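Local coordinates for esterase (uncultured bacterium FLS12, PDB 4RGY), which hydrolyses ester bonds as a low-temperature-active alkaline esterase from a marine sediment metagenome, probably through a serine nucleophile in an alpha/beta-hydrolase fold, at residues A[219-222]-A[223-226]; A[249-252]-A[253-257]. All blocks are in the same frame, centred on the assembly; numbering follows the deposited sequence.

Contact 1: A[219-222]-A[223-226]; sequences YEDN and VRFR
Two side-chain contacts of different chemistry, Tyr219 with Val223 and Asp221 with Arg224, accompany the main-chain bonding in the first two turns of helix 219-232. The apolar one is a CH-pi contact. Val223 lays its CG2 branch over one face of the Tyr219 ring, 3.6 Å from the centroid and 23° off the ring normal; the methyl is displaced toward the phenol end, so that CZ, at 3.3 Å from CG2, is the ring atom it meets most closely. With Tyr219 CG anti to its backbone nitrogen, the ring swings along the helix toward the residue one turn on. Its hydroxyl is hydrogen-bonded to Glu240.

The charged contact is a salt bridge, Arg224 NH2 to Asp221 OD1 at 2.6 Å. The two side chains run alongside each other, but the carboxylate and guanidinium planes stand 89° apart, and NH2 approaches OD1 from above the carboxylate plane; the N-H...O angle of 137° shows a bent bond. The bend at chi3 turns NH2 toward Asp221 OD1, which lies near the guanidinium edge, and NH2 also pairs with Asp154.

Regular alpha-helical bonds complete the set: Val223 N to Tyr219 O (2.8 Å), Arg224 N to Glu220 O, Phe225 N to Asp221 O and Arg226 N to Asn222 O (2.9 Å). Asn222 O additionally receives Gln210 NE2.

The helix is the connection of the beta-alpha-beta unit between strands 207-213 and 236-241. Asn222 and Phe225 face strand 207-213, while Tyr219 packs on Tyr238 of strand 236-241.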
loop_
_atom_site.group_PDB
_atom_site.type_symbol
_atom_site.label_atom_id
_atom_site.label_comp_id
_atom_site.label_asym_id
_atom_site.label_seq_id
_atom_site.Cartn_x
_atom_site.Cartn_y
_atom_site.Cartn_z
ATOM N N TYR A 219 -30.455 -0.349 16.951
ATOM C CA TYR A 219 -30.626 -0.699 18.361
ATOM C C TYR A 219 -31.830 -1.614 18.597
ATOM O O TYR A 219 -31.719 -2.617 19.305
ATOM C CB TYR A 219 -30.733 0.550 19.236
ATOM C CG TYR A 219 -30.929 0.223 20.701
ATOM C CD1 TYR A 219 -29.934 -0.410 21.427
ATOM C CD2 TYR A 219 -32.120 0.526 21.350
ATOM C CE1 TYR A 219 -30.104 -0.721 22.758
ATOM C CE2 TYR A 219 -32.296 0.230 22.692
ATOM C CZ TYR A 219 -31.288 -0.400 23.386
ATOM O OH TYR A 219 -31.443 -0.715 24.718
ATOM N N GLU A 220 -32.971 -1.276 18.007
ATOM C CA GLU A 220 -34.184 -2.067 18.205
ATOM C C GLU A 220 -33.999 -3.509 17.740
ATOM O O GLU A 220 -34.405 -4.442 18.442
ATOM C CB GLU A 220 -35.392 -1.412 17.522
ATOM C CG GLU A 220 -35.863 -0.124 18.194
ATOM C CD GLU A 220 -34.815 0.989 18.164
ATOM O OE1 GLU A 220 -34.085 1.112 17.151
ATOM O OE2 GLU A 220 -34.715 1.732 19.166
ATOM N N ASP A 221 -33.379 -3.694 16.573
ATOM C CA ASP A 221 -33.069 -5.033 16.072
ATOM C C ASP A 221 -32.168 -5.767 17.053
ATOM O O ASP A 221 -32.321 -6.973 17.273
ATOM C CB ASP A 221 -32.363 -4.974 14.713
ATOM C CG ASP A 221 -33.290 -4.624 13.568
ATOM O OD1 ASP A 221 -34.521 -4.639 13.753
ATOM O OD2 ASP A 221 -32.774 -4.345 12.460
ATOM N N ASN A 222 -31.196 -5.054 17.619
ATOM C CA ASN A 222 -30.322 -5.664 18.601
ATOM C C ASN A 222 -31.036 -6.086 19.877
ATOM O O ASN A 222 -30.779 -7.169 20.401
ATOM C CB ASN A 222 -29.129 -4.755 18.906
ATOM C CG ASN A 222 -27.988 -4.971 17.934
ATOM O OD1 ASN A 222 -27.132 -5.823 18.162
ATOM N ND2 ASN A 222 -27.995 -4.235 16.826
ATOM N N VAL A 223 -31.939 -5.245 20.363
ATOM C CA VAL A 223 -32.710 -5.598 21.547
ATOM C C VAL A 223 -33.574 -6.834 21.268
ATOM O O VAL A 223 -33.666 -7.745 22.099
ATOM C CB VAL A 223 -33.575 -4.414 22.031
ATOM C CG1 VAL A 223 -34.583 -4.873 23.087
ATOM C CG2 VAL A 223 -32.677 -3.304 22.574
ATOM N N ARG A 224 -34.164 -6.891 20.082
ATOM C CA ARG A 224 -34.976 -8.055 19.729
ATOM C C ARG A 224 -34.140 -9.338 19.649
ATOM O O ARG A 224 -34.570 -10.396 20.128
ATOM C CB ARG A 224 -35.775 -7.797 18.451
ATOM C CG ARG A 224 -36.955 -6.850 18.699
ATOM C CD ARG A 224 -37.893 -6.726 17.499
ATOM N NE ARG A 224 -37.184 -6.275 16.311
ATOM C CZ ARG A 224 -36.796 -7.093 15.343
ATOM N NH1 ARG A 224 -37.070 -8.386 15.440
ATOM N NH2 ARG A 224 -36.134 -6.626 14.295
ATOM N N PHE A 225 -32.931 -9.244 19.097
ATOM C CA PHE A 225 -32.069 -10.424 19.041
ATOM C C PHE A 225 -31.623 -10.836 20.449
ATOM O O PHE A 225 -31.632 -12.022 20.783
ATOM C CB PHE A 225 -30.856 -10.196 18.120
ATOM C CG PHE A 225 -29.944 -11.390 18.024
ATOM C CD1 PHE A 225 -30.249 -12.457 17.186
ATOM C CD2 PHE A 225 -28.783 -11.454 18.779
ATOM C CE1 PHE A 225 -29.412 -13.562 17.110
ATOM C CE2 PHE A 225 -27.941 -12.557 18.698
ATOM C CZ PHE A 225 -28.257 -13.605 17.858
ATOM N N ARG A 226 -31.221 -9.861 21.259
ATOM C CA ARG A 226 -30.832 -10.119 22.642
ATOM C C ARG A 226 -31.936 -10.846 23.399
ATOM O O ARG A 226 -31.682 -11.872 24.044
ATOM C CB ARG A 226 -30.521 -8.807 23.353
ATOM C CG ARG A 226 -30.073 -8.997 24.802
ATOM C CD ARG A 226 -30.265 -7.732 25.622
ATOM N NE ARG A 226 -31.682 -7.443 25.820
ATOM C CZ ARG A 226 -32.137 -6.335 26.391
ATOM N NH1 ARG A 226 -31.280 -5.405 26.794
ATOM N NH2 ARG A 226 -33.442 -6.148 26.540
#

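Contact 2: A[249-252]-A[253-257]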
loop_
_atom_site.group_PDB
_atom_site.type_symbol
_atom_site.label_atom_id
_atom_site.label_comp_id
_atom_site.label_asym_id
_atom_site.label_seq_id
_atom_site.Cartn_x
_atom_site.Cartn_y
_atom_site.Cartn_z
ATOM N N TYR A 249 -17.404 4.719 18.787
ATOM C CA TYR A 249 -17.993 3.664 19.604
ATOM C C TYR A 249 -17.277 2.320 19.390
ATOM O O TYR A 249 -16.955 1.632 20.351
ATOM C CB TYR A 249 -19.501 3.572 19.322
ATOM C CG TYR A 249 -20.206 2.446 20.035
ATOM C CD1 TYR A 249 -20.538 2.549 21.385
ATOM C CD2 TYR A 249 -20.540 1.279 19.359
ATOM C CE1 TYR A 249 -21.182 1.510 22.037
ATOM C CE2 TYR A 249 -21.182 0.238 20.004
ATOM C CZ TYR A 249 -21.492 0.367 21.341
ATOM O OH TYR A 249 -22.116 -0.665 21.985
ATOM N N TRP A 250 -16.991 1.954 18.143
ATOM C CA TRP A 250 -16.331 0.668 17.887
ATOM C C TRP A 250 -14.879 0.639 18.358
ATOM O O TRP A 250 -14.386 -0.405 18.782
ATOM C CB TRP A 250 -16.447 0.280 16.411
ATOM C CG TRP A 250 -17.897 0.170 16.050
ATOM C CD1 TRP A 250 -18.873 -0.420 16.794
ATOM C CD2 TRP A 250 -18.551 0.748 14.913
ATOM N NE1 TRP A 250 -20.089 -0.281 16.175
ATOM C CE2 TRP A 250 -19.921 0.430 15.014
ATOM C CE3 TRP A 250 -18.107 1.480 13.805
ATOM C CZ2 TRP A 250 -20.852 0.836 14.064
ATOM C CZ3 TRP A 250 -19.031 1.886 12.865
ATOM C CH2 TRP A 250 -20.394 1.559 12.994
ATOM N N ASP A 251 -14.202 1.784 18.298
ATOM C CA ASP A 251 -12.842 1.891 18.804
ATOM C C ASP A 251 -12.822 1.594 20.302
ATOM O O ASP A 251 -11.918 0.917 20.793
ATOM C CB ASP A 251 -12.283 3.294 18.531
ATOM C CG ASP A 251 -10.835 3.452 18.980
ATOM O OD1 ASP A 251 -9.943 2.821 18.384
ATOM O OD2 ASP A 251 -10.581 4.216 19.929
ATOM N N ALA A 252 -13.817 2.097 21.028
ATOM C CA ALA A 252 -13.930 1.824 22.454
ATOM C C ALA A 252 -14.337 0.374 22.695
ATOM O O ALA A 252 -13.732 -0.334 23.501
ATOM C CB ALA A 252 -14.942 2.769 23.093
ATOM N N GLN A 253 -15.370 -0.072 21.992
ATOM C CA GLN A 253 -15.915 -1.398 22.243
ATOM C C GLN A 253 -14.990 -2.543 21.839
ATOM O O GLN A 253 -15.010 -3.604 22.471
ATOM C CB GLN A 253 -17.273 -1.560 21.564
ATOM C CG GLN A 253 -18.357 -0.707 22.185
ATOM C CD GLN A 253 -18.520 -0.993 23.654
ATOM O OE1 GLN A 253 -18.258 -0.135 24.494
ATOM N NE2 GLN A 253 -18.946 -2.210 23.981
ATOM N N ILE A 254 -14.181 -2.356 20.798
ATOM C CA ILE A 254 -13.311 -3.452 20.367
ATOM C C ILE A 254 -12.277 -3.801 21.445
ATOM O O ILE A 254 -11.858 -4.956 21.565
ATOM C CB ILE A 254 -12.652 -3.191 18.987
ATOM C CG1 ILE A 254 -12.147 -4.500 18.368
ATOM C CG2 ILE A 254 -11.517 -2.182 19.093
ATOM C CD1 ILE A 254 -13.243 -5.528 18.096
ATOM N N GLN A 255 -11.902 -2.814 22.261
ATOM C CA GLN A 255 -11.014 -3.071 23.401
ATOM C C GLN A 255 -11.664 -4.010 24.421
ATOM O O GLN A 255 -11.003 -4.889 24.975
ATOM C CB GLN A 255 -10.607 -1.758 24.067
ATOM C CG GLN A 255 -9.764 -0.871 23.160
ATOM C CD GLN A 255 -9.563 0.495 23.753
ATOM O OE1 GLN A 255 -8.822 0.654 24.727
ATOM N NE2 GLN A 255 -10.231 1.494 23.188
ATOM N N ARG A 256 -12.967 -3.842 24.639
ATOM C CA ARG A 256 -13.697 -4.709 25.559
ATOM C C ARG A 256 -13.827 -6.106 24.969
ATOM O O ARG A 256 -13.669 -7.104 25.668
ATOM C CB ARG A 256 -15.065 -4.114 25.873
ATOM C CG ARG A 256 -14.983 -2.718 26.487
ATOM C CD ARG A 256 -16.355 -2.217 26.902
ATOM N NE ARG A 256 -16.973 -3.104 27.882
ATOM C CZ ARG A 256 -16.758 -3.044 29.193
ATOM N NH1 ARG A 256 -15.923 -2.137 29.696
ATOM N NH2 ARG A 256 -17.366 -3.896 30.006
ATOM N N VAL A 257 -14.084 -6.187 23.669
ATOM C CA VAL A 257 -14.147 -7.485 23.015
ATOM C C VAL A 257 -12.808 -8.214 23.122
ATOM O O VAL A 257 -12.771 -9.411 23.409
ATOM C CB VAL A 257 -14.567 -7.357 21.542
ATOM C CG1 VAL A 257 -14.344 -8.671 20.799
ATOM C CG2 VAL A 257 -16.033 -6.928 21.453
#
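Gln253 crosses one face of the Tyr249 ring one turn further along helix 247-260. The touching atom is CG, which stands 3.6 Å from the ring centroid and 18° off the normal, a CH-pi contact displaced toward the phenol end, where CZ is 3.4 Å from CG. The bend at chi2 carries the glutamine amide past the phenol rim, with Gln253 CD 4.0 Å from Tyr249 OH. The amide lies almost flat to the ring, the two planes being 13° apart. An alanine in place of Tyr249 would probably take away the face on which Gln253 CG lies and open a gap beside strand 207-213, where the tyrosine meets Cys211.

Gln255 makes the second side-chain contact. Its NE2 donates to the backbone carbonyl Asp251 O at 3.0 Å with a nearly linear N-H...O angle of 177°; the acceptor lies in the amide plane, whereas the donor sits above the carbonyl plane. Asp251 O thus takes the side chain of Gln255, while the backbone N of Gln255 makes a weak bond to Ala252 O at 3.3 Å.

The backbone bond from Gln253 N to Tyr249 O (2.8 Å) spaces the ring and the glutamine one turn apart. Further out, Trp250 NE1 binds Ser150 OG, and the indole meets His245, a member of a putative Ser-His-Asp triad, edge-to-face. Asp251 OD1 accepts from Ser64 N of its own chain, and the aspartate side chain also packs on Ser64 of the second subunit.

Toward the sheet, Tyr249 and Gln253 rest on strand 207-213 and Val257 on strands 145-149 and 207-213, while Ile254 and Gln255 pack against helix 65-68.

In the fold
Contact 1 precedes contact 2 in the chain, on helices 219-232 and 247-260 respectively, with strand 236-241 between them. Their centres are 19 Å apart and their nearest atoms about 8 Å, so the contacts do not touch. Both meet strand 207-213, and both also reach strand 236-241, through Tyr238 and Glu239. Asn222 and Tyr249 reach Cys212 and Cys211, neighbours in sequence, which is consistent with the two helices covering opposite faces of the mixed sheet, as in alpha/beta-hydrolases. Their relation to the putative triad of Ser126, His245 and Asp216 differs: Trp250 of contact 2, the more buried, touches it, whereas Tyr219 of contact 1 lies near it without touching.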